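Local coordinates for nucleoporin nup120 (Schizosaccharomyces pombe, PDB 4GQ2), which serves as a structural constituent of the nuclear pore complex, whose components can also act as docking partners for transiently associated transport factors, at residues A842-A847 against T866-Y871; L880-E885 against Y900-K905. All coordinates share one frame; numbering follows the deposited sequence.

Contact 1 (A842-A847 against T866-Y871); sequences AVYLKA and TSLVLY
Val843 and Thr866, with CA atoms 6.4 Å apart, mark the closest backbone approach between the helical segment 842-847 and the irregular segment 866-871. The latter runs extended through Thr866 and Ser867, then folds into a type I turn from Leu868 to Tyr871. Ser867 OG accepts from Val869 N at 3.2 Å, an ST turn. The contact itself is apolar. The side chains of Val843 and Thr866 slide past each other in opposite directions, and Val843 CG1 rests 3.7 Å from Thr866 CB. A beta-branched threonine suits this place: its methyl packs on the helix while OG1 hydrogen-bonds to the carbonyl oxygen of Pro840 at the helix start. With Tyr844 CG anti to the backbone N (chi1 172°), the side chains of Tyr844 and Leu868 cross at about a right angle. The aromatic face offers a pi surface to the branched leucine: Leu868 CD2 stands over the ring centre, 3.5 Å from the centroid and 10° off the normal, a CH-pi contact; its CD1 lies 3.8 Å from Tyr844 CB. Tyr844 also packs on Phe863 of helix 856-864. A loop leaving one helix and folding back over its predecessor fits the stacked helices of a HEAT-like alpha-solenoid.

Contact 2 (L880-E885 against Y900-K905); sequences LREFQE and YLHLSK
His902 and Phe883 both carry CG anti to the backbone N (chi1 171° and 169°), which sends the imidazole across to helix 881-889 while the phenyl ring is led away from helix 895-909. This is the packing of successive helices in the HEAT repeat region, 881-889 against 895-909, and the two side chains sit at the nearest backbone approach, with Phe883 CA and His902 CA 5.7 Å apart. One face of the imidazole lies over the backbone of Phe883, whose N sits 3.7 Å above the ring plane, offset toward the rim. A flat ring suits a place this close to a helix backbone. Beyond it, the phenyl ring presents an edge to His902 CB and reaches Leu868, a buried apolar place that suits a large hydrophobic side chain. Glu882 comes in at about a right angle to His902, its CB meeting the imidazole obliquely, while its carboxylate forms a salt bridge through OE1 to Lys906 and a long one to Arg881. Were His902 replaced by an alanine, Phe883 CB and Glu882 CB would probably lose the flat surface they pack on, opening a gap between the helices. Arg881 NH2 makes a weak hydrogen bond, part of a salt bridge, to Glu885 OE2 at 3.2 Å. Phe883 CB makes a CH-pi contact over the imidazole face, 4.2 Å from the His902 ring centroid and 14° off the normal.

Overall arrangement
Contact 1 closes before contact 2 opens along the chain, yet their centres are about 11 Å apart, and both fall in the HEAT repeat region near the C-terminus, about 36 and 41 Å from the centre of the chain. The loop after helix 856-864 joins them: after lying against helix 840-852, it leads into helix 881-889, which packs on helix 895-909. Tyr871 O probably accepts a hydrogen bond from Gln884 NE2 at 2.8 Å, and Leu868 is touched by both Leu880 and Phe883. The loop thus links the packing of helix 840-852 to that of the pair 881-889 and 895-909. Neither contact meets the second protein chain, consistent with internal packing of a structural scaffold.

Contact 1 (A842-A847 against T866-Y871)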
ATOM      1  N   ALA A 842      11.883  13.396  16.174  1.00 39.90           N
ATOM      2  CA  ALA A 842      11.497  13.196  14.784  1.00 36.31           C
ATOM      3  C   ALA A 842      12.662  13.491  13.860  1.00 33.93           C
ATOM      4  O   ALA A 842      12.994  12.684  12.986  1.00 37.87           O
ATOM      5  CB  ALA A 842      10.297  14.072  14.433  1.00 35.02           C
ATOM      6  N   VAL A 843      13.285  14.644  14.075  1.00 30.96           N
ATOM      7  CA  VAL A 843      14.411  15.089  13.269  1.00 31.74           C
ATOM      8  C   VAL A 843      15.594  14.118  13.401  1.00 38.25           C
ATOM      9  O   VAL A 843      16.231  13.759  12.404  1.00 35.35           O
ATOM     10  CB  VAL A 843      14.798  16.550  13.604  1.00 35.44           C
ATOM     11  CG1 VAL A 843      15.925  17.038  12.694  1.00 39.31           C
ATOM     12  CG2 VAL A 843      13.583  17.468  13.448  1.00 27.11           C
ATOM     13  N   TYR A 844      15.851  13.666  14.626  1.00 35.08           N
ATOM     14  CA  TYR A 844      16.880  12.671  14.890  1.00 31.63           C
ATOM     15  C   TYR A 844      16.574  11.398  14.107  1.00 33.58           C
ATOM     16  O   TYR A 844      17.471  10.774  13.522  1.00 34.97           O
ATOM     17  CB  TYR A 844      16.966  12.380  16.398  1.00 34.43           C
ATOM     18  CG  TYR A 844      17.879  11.228  16.756  1.00 33.02           C
ATOM     19  CD1 TYR A 844      19.263  11.376  16.718  1.00 32.32           C
ATOM     20  CD2 TYR A 844      17.360   9.986  17.129  1.00 37.21           C
ATOM     21  CE1 TYR A 844      20.107  10.324  17.046  1.00 30.80           C
ATOM     22  CE2 TYR A 844      18.202   8.926  17.453  1.00 37.86           C
ATOM     23  CZ  TYR A 844      19.575   9.107  17.408  1.00 36.38           C
ATOM     24  OH  TYR A 844      20.423   8.069  17.710  1.00 45.67           O
ATOM     25  N   LEU A 845      15.303  11.021  14.078  1.00 30.25           N
ATOM     26  CA  LEU A 845      14.893   9.829  13.337  1.00 31.97           C
ATOM     27  C   LEU A 845      15.006  10.038  11.819  1.00 34.47           C
ATOM     28  O   LEU A 845      15.401   9.118  11.104  1.00 39.84           O
ATOM     29  CB  LEU A 845      13.490   9.376  13.754  1.00 32.18           C
ATOM     30  CG  LEU A 845      12.863   8.144  13.093  1.00 35.40           C
ATOM     31  CD1 LEU A 845      13.584   6.844  13.447  1.00 26.33           C
ATOM     32  CD2 LEU A 845      11.396   8.089  13.496  1.00 35.18           C
ATOM     33  N   LYS A 846      14.678  11.237  11.333  1.00 33.11           N
ATOM     34  CA  LYS A 846      14.941  11.592   9.929  1.00 30.47           C
ATOM     35  C   LYS A 846      16.411  11.324   9.599  1.00 34.08           C
ATOM     36  O   LYS A 846      16.727  10.741   8.568  1.00 40.43           O
ATOM     37  CB  LYS A 846      14.618  13.061   9.653  1.00 33.74           C
ATOM     38  CG  LYS A 846      13.142  13.412   9.727  1.00 45.85           C
ATOM     39  CD  LYS A 846      12.865  14.837   9.265  1.00 50.75           C
ATOM     40  CE  LYS A 846      13.134  15.012   7.778  1.00 46.05           C
ATOM     41  NZ  LYS A 846      12.555  16.282   7.255  1.00 39.82           N
ATOM     42  N   ALA A 847      17.298  11.724  10.506  1.00 32.44           N
ATOM     43  CA  ALA A 847      18.729  11.535  10.326  1.00 35.06           C
ATOM     44  C   ALA A 847      19.133  10.060  10.243  1.00 36.16           C
ATOM     45  O   ALA A 847      19.897   9.664   9.360  1.00 34.37           O
ATOM     46  CB  ALA A 847      19.491  12.248  11.432  1.00 35.11           C
ATOM     47  N   THR A 866      19.167  19.489  15.164  1.00 45.23           N
ATOM     48  CA  THR A 866      18.435  18.959  16.314  1.00 37.79           C
ATOM     49  C   THR A 866      19.383  18.560  17.437  1.00 41.64           C
ATOM     50  O   THR A 866      20.602  18.562  17.266  1.00 40.71           O
ATOM     51  CB  THR A 866      17.550  17.747  15.943  1.00 34.58           C
ATOM     52  OG1 THR A 866      16.700  17.425  17.051  1.00 41.90           O
ATOM     53  CG2 THR A 866      18.390  16.519  15.607  1.00 27.74           C
ATOM     54  N   SER A 867      18.802  18.213  18.581  1.00 40.68           N
ATOM     55  CA  SER A 867      19.548  17.764  19.745  1.00 44.22           C
ATOM     56  C   SER A 867      18.674  16.826  20.563  1.00 44.37           C
ATOM     57  O   SER A 867      17.462  17.009  20.633  1.00 54.21           O
ATOM     58  CB  SER A 867      19.958  18.964  20.601  1.00 43.63           C
ATOM     59  OG  SER A 867      20.713  18.548  21.722  1.00 46.59           O
ATOM     60  N   LEU A 868      19.296  15.825  21.176  1.00 36.81           N
ATOM     61  CA  LEU A 868      18.613  14.913  22.089  1.00 39.06           C
ATOM     62  C   LEU A 868      18.759  15.332  23.570  1.00 46.94           C
ATOM     63  O   LEU A 868      18.467  14.559  24.483  1.00 54.01           O
ATOM     64  CB  LEU A 868      19.134  13.490  21.872  1.00 36.83           C
ATOM     65  CG  LEU A 868      18.308  12.458  21.083  1.00 38.06           C
ATOM     66  CD1 LEU A 868      17.247  13.055  20.172  1.00 29.63           C
ATOM     67  CD2 LEU A 868      19.212  11.519  20.308  1.00 33.13           C
ATOM     68  N   VAL A 869      19.185  16.571  23.796  1.00 46.58           N
ATOM     69  CA  VAL A 869      19.513  17.070  25.144  1.00 56.30           C
ATOM     70  C   VAL A 869      18.370  16.931  26.167  1.00 51.93           C
ATOM     71  O   VAL A 869      18.616  16.697  27.352  1.00 52.22           O
ATOM     72  CB  VAL A 869      20.086  18.510  25.072  1.00 52.18           C
ATOM     73  CG1 VAL A 869      19.740  19.335  26.303  1.00 73.63           C
ATOM     74  CG2 VAL A 869      21.589  18.456  24.862  1.00 44.34           C
ATOM     75  N   LEU A 870      17.131  17.043  25.702  1.00 51.60           N
ATOM     76  CA  LEU A 870      15.969  16.946  26.584  1.00 48.46           C
ATOM     77  C   LEU A 870      15.378  15.536  26.670  1.00 42.91           C
ATOM     78  O   LEU A 870      14.322  15.344  27.268  1.00 52.72           O
ATOM     79  CB  LEU A 870      14.893  17.963  26.170  1.00 45.75           C
ATOM     80  CG  LEU A 870      15.328  19.437  26.156  1.00 57.92           C
ATOM     81  CD1 LEU A 870      14.290  20.334  25.488  1.00 55.09           C
ATOM     82  CD2 LEU A 870      15.662  19.930  27.560  1.00 55.80           C
ATOM     83  N   TYR A 871      16.076  14.550  26.114  1.00 47.84           N
ATOM     84  CA  TYR A 871      15.505  13.210  25.939  1.00 44.91           C
ATOM     85  C   TYR A 871      16.376  12.068  26.478  1.00 41.06           C
ATOM     86  O   TYR A 871      16.255  10.921  26.046  1.00 46.43           O
ATOM     87  CB  TYR A 871      15.101  12.999  24.460  1.00 49.48           C
ATOM     88  CG  TYR A 871      14.176  14.088  23.954  1.00 46.63           C
ATOM     89  CD1 TYR A 871      12.799  13.991  24.125  1.00 62.90           C
ATOM     90  CD2 TYR A 871      14.681  15.244  23.362  1.00 50.02           C
ATOM     91  CE1 TYR A 871      11.946  15.000  23.695  1.00 70.59           C
ATOM     92  CE2 TYR A 871      13.839  16.260  22.933  1.00 49.78           C
ATOM     93  CZ  TYR A 871      12.472  16.133  23.099  1.00 64.04           C
ATOM     94  OH  TYR A 871      11.628  17.138  22.672  1.00 64.94           O
TER

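Contact 2 (L880-E885 against Y900-K905)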
ATOM      1  N   LEU A 880      16.483   5.703  21.132  1.00 49.24           N
ATOM      2  CA  LEU A 880      17.212   6.589  22.041  1.00 42.01           C
ATOM      3  C   LEU A 880      18.169   5.846  22.977  1.00 50.34           C
ATOM      4  O   LEU A 880      18.935   6.482  23.701  1.00 47.42           O
ATOM      5  CB  LEU A 880      16.240   7.449  22.858  1.00 41.95           C
ATOM      6  CG  LEU A 880      15.278   8.387  22.120  1.00 43.15           C
ATOM      7  CD1 LEU A 880      14.558   9.298  23.102  1.00 42.08           C
ATOM      8  CD2 LEU A 880      16.004   9.219  21.077  1.00 35.99           C
ATOM      9  N   ARG A 881      18.140   4.513  22.951  1.00 48.74           N
ATOM     10  CA  ARG A 881      18.940   3.713  23.888  1.00 55.73           C
ATOM     11  C   ARG A 881      20.442   4.016  23.849  1.00 53.38           C
ATOM     12  O   ARG A 881      21.047   4.234  24.899  1.00 58.83           O
ATOM     13  CB  ARG A 881      18.657   2.199  23.770  1.00 59.55           C
ATOM     14  CG  ARG A 881      19.056   1.550  22.451  1.00 81.89           C
ATOM     15  CD  ARG A 881      19.096   0.032  22.560  1.00 88.59           C
ATOM     16  NE  ARG A 881      20.361  -0.446  23.119  1.00 85.89           N
ATOM     17  CZ  ARG A 881      21.456  -0.698  22.403  1.00 93.81           C
ATOM     18  NH1 ARG A 881      21.458  -0.524  21.084  1.00100.91           N
ATOM     19  NH2 ARG A 881      22.556  -1.128  23.004  1.00 92.16           N
ATOM     20  N   GLU A 882      21.030   4.057  22.654  1.00 51.04           N
ATOM     21  CA  GLU A 882      22.471   4.302  22.521  1.00 52.18           C
ATOM     22  C   GLU A 882      22.883   5.663  23.089  1.00 51.09           C
ATOM     23  O   GLU A 882      23.909   5.778  23.755  1.00 48.84           O
ATOM     24  CB  GLU A 882      22.935   4.158  21.069  1.00 46.49           C
ATOM     25  CG  GLU A 882      22.964   2.717  20.575  1.00 48.21           C
ATOM     26  CD  GLU A 882      23.388   2.581  19.118  1.00 52.73           C
ATOM     27  OE1 GLU A 882      23.218   3.536  18.329  1.00 63.21           O
ATOM     28  OE2 GLU A 882      23.893   1.502  18.753  1.00 72.07           O
ATOM     29  N   PHE A 883      22.074   6.684  22.827  1.00 46.66           N
ATOM     30  CA  PHE A 883      22.320   7.997  23.384  1.00 47.13           C
ATOM     31  C   PHE A 883      22.159   7.990  24.897  1.00 51.55           C
ATOM     32  O   PHE A 883      22.973   8.576  25.615  1.00 43.62           O
ATOM     33  CB  PHE A 883      21.378   9.048  22.799  1.00 37.21           C
ATOM     34  CG  PHE A 883      21.429  10.357  23.534  1.00 41.13           C
ATOM     35  CD1 PHE A 883      22.598  11.119  23.543  1.00 40.28           C
ATOM     36  CD2 PHE A 883      20.325  10.816  24.241  1.00 38.56           C
ATOM     37  CE1 PHE A 883      22.657  12.312  24.245  1.00 40.96           C
ATOM     38  CE2 PHE A 883      20.378  12.012  24.933  1.00 36.53           C
ATOM     39  CZ  PHE A 883      21.544  12.761  24.937  1.00 35.66           C
ATOM     40  N   GLN A 884      21.097   7.341  25.368  1.00 52.34           N
ATOM     41  CA  GLN A 884      20.764   7.329  26.791  1.00 56.00           C
ATOM     42  C   GLN A 884      21.735   6.513  27.640  1.00 56.26           C
ATOM     43  O   GLN A 884      21.895   6.790  28.830  1.00 61.67           O
ATOM     44  CB  GLN A 884      19.334   6.848  27.003  1.00 47.44           C
ATOM     45  CG  GLN A 884      18.303   7.906  26.671  1.00 47.50           C
ATOM     46  CD  GLN A 884      16.896   7.353  26.663  1.00 51.04           C
ATOM     47  OE1 GLN A 884      16.696   6.144  26.556  1.00 45.75           O
ATOM     48  NE2 GLN A 884      15.909   8.240  26.773  1.00 48.54           N
ATOM     49  N   GLU A 885      22.375   5.516  27.031  1.00 50.01           N
ATOM     50  CA  GLU A 885      23.409   4.733  27.707  1.00 58.75           C
ATOM     51  C   GLU A 885      24.614   5.615  28.020  1.00 60.88           C
ATOM     52  O   GLU A 885      25.194   5.532  29.109  1.00 54.91           O
ATOM     53  CB  GLU A 885      23.835   3.541  26.852  1.00 59.61           C
ATOM     54  CG  GLU A 885      22.889   2.353  26.927  1.00 75.45           C
ATOM     55  CD  GLU A 885      23.237   1.245  25.947  1.00 86.50           C
ATOM     56  OE1 GLU A 885      24.215   1.390  25.179  1.00101.79           O
ATOM     57  OE2 GLU A 885      22.519   0.224  25.944  1.00 82.45           O
ATOM     58  N   TYR A 900      26.849  14.723  20.776  1.00 38.27           N
ATOM     59  CA  TYR A 900      27.912  14.753  19.763  1.00 43.87           C
ATOM     60  C   TYR A 900      28.825  13.516  19.800  1.00 49.92           C
ATOM     61  O   TYR A 900      29.272  13.043  18.747  1.00 51.65           O
ATOM     62  CB  TYR A 900      28.734  16.044  19.849  1.00 41.19           C
ATOM     63  CG  TYR A 900      28.008  17.296  19.384  1.00 38.05           C
ATOM     64  CD1 TYR A 900      27.108  17.259  18.318  1.00 41.94           C
ATOM     65  CD2 TYR A 900      28.246  18.525  19.997  1.00 38.54           C
ATOM     66  CE1 TYR A 900      26.448  18.407  17.890  1.00 37.42           C
ATOM     67  CE2 TYR A 900      27.598  19.676  19.575  1.00 40.67           C
ATOM     68  CZ  TYR A 900      26.699  19.611  18.523  1.00 40.81           C
ATOM     69  OH  TYR A 900      26.055  20.750  18.107  1.00 42.24           O
ATOM     70  N   LEU A 901      29.091  12.998  21.005  1.00 46.49           N
ATOM     71  CA  LEU A 901      29.798  11.720  21.170  1.00 49.99           C
ATOM     72  C   LEU A 901      29.005  10.581  20.530  1.00 48.37           C
ATOM     73  O   LEU A 901      29.557   9.769  19.780  1.00 44.10           O
ATOM     74  CB  LEU A 901      30.033  11.391  22.649  1.00 46.96           C
ATOM     75  CG  LEU A 901      31.309  10.649  23.097  1.00 51.90           C
ATOM     76  CD1 LEU A 901      31.036   9.809  24.345  1.00 46.79           C
ATOM     77  CD2 LEU A 901      31.968   9.790  22.021  1.00 38.82           C
ATOM     78  N   HIS A 902      27.712  10.516  20.842  1.00 42.45           N
ATOM     79  CA  HIS A 902      26.849   9.508  20.247  1.00 39.55           C
ATOM     80  C   HIS A 902      26.858   9.580  18.744  1.00 34.67           C
ATOM     81  O   HIS A 902      27.000   8.565  18.068  1.00 32.16           O
ATOM     82  CB  HIS A 902      25.431   9.643  20.758  1.00 37.07           C
ATOM     83  CG  HIS A 902      24.452   8.770  20.027  1.00 39.22           C
ATOM     84  ND1 HIS A 902      23.449   9.273  19.289  1.00 40.00           N
ATOM     85  CD2 HIS A 902      24.370   7.388  19.914  1.00 40.77           C
ATOM     86  CE1 HIS A 902      22.749   8.265  18.747  1.00 41.49           C
ATOM     87  NE2 HIS A 902      23.316   7.112  19.127  1.00 41.19           N
ATOM     88  N   LEU A 903      26.711  10.785  18.211  1.00 34.34           N
ATOM     89  CA  LEU A 903      26.759  10.997  16.772  1.00 40.98           C
ATOM     90  C   LEU A 903      28.070  10.529  16.169  1.00 46.16           C
ATOM     91  O   LEU A 903      28.075   9.830  15.156  1.00 43.31           O
ATOM     92  CB  LEU A 903      26.512  12.464  16.433  1.00 40.87           C
ATOM     93  CG  LEU A 903      25.079  12.914  16.704  1.00 39.67           C
ATOM     94  CD1 LEU A 903      24.802  14.213  15.965  1.00 42.13           C
ATOM     95  CD2 LEU A 903      24.097  11.835  16.288  1.00 33.36           C
ATOM     96  N   SER A 904      29.176  10.894  16.811  1.00 52.68           N
ATOM     97  CA  SER A 904      30.500  10.463  16.374  1.00 48.17           C
ATOM     98  C   SER A 904      30.573   8.950  16.183  1.00 47.87           C
ATOM     99  O   SER A 904      30.969   8.475  15.116  1.00 46.24           O
ATOM    100  CB  SER A 904      31.565  10.916  17.368  1.00 46.41           C
ATOM    101  OG  SER A 904      32.847  10.555  16.900  1.00 48.42           O
ATOM    102  N   LYS A 905      30.167   8.203  17.210  1.00 44.61           N
ATOM    103  CA  LYS A 905      30.198   6.736  17.175  1.00 53.00           C
ATOM    104  C   LYS A 905      29.238   6.191  16.117  1.00 56.79           C
ATOM    105  O   LYS A 905      29.479   5.123  15.550  1.00 47.37           O
ATOM    106  CB  LYS A 905      29.846   6.136  18.550  1.00 51.35           C
ATOM    107  CG  LYS A 905      30.821   6.463  19.676  1.00 51.77           C
ATOM    108  CD  LYS A 905      30.192   6.253  21.049  1.00 67.24           C
ATOM    109  CE  LYS A 905      30.620   4.943  21.699  1.00 69.59           C
ATOM    110  NZ  LYS A 905      31.942   5.075  22.379  1.00 70.57           N
TER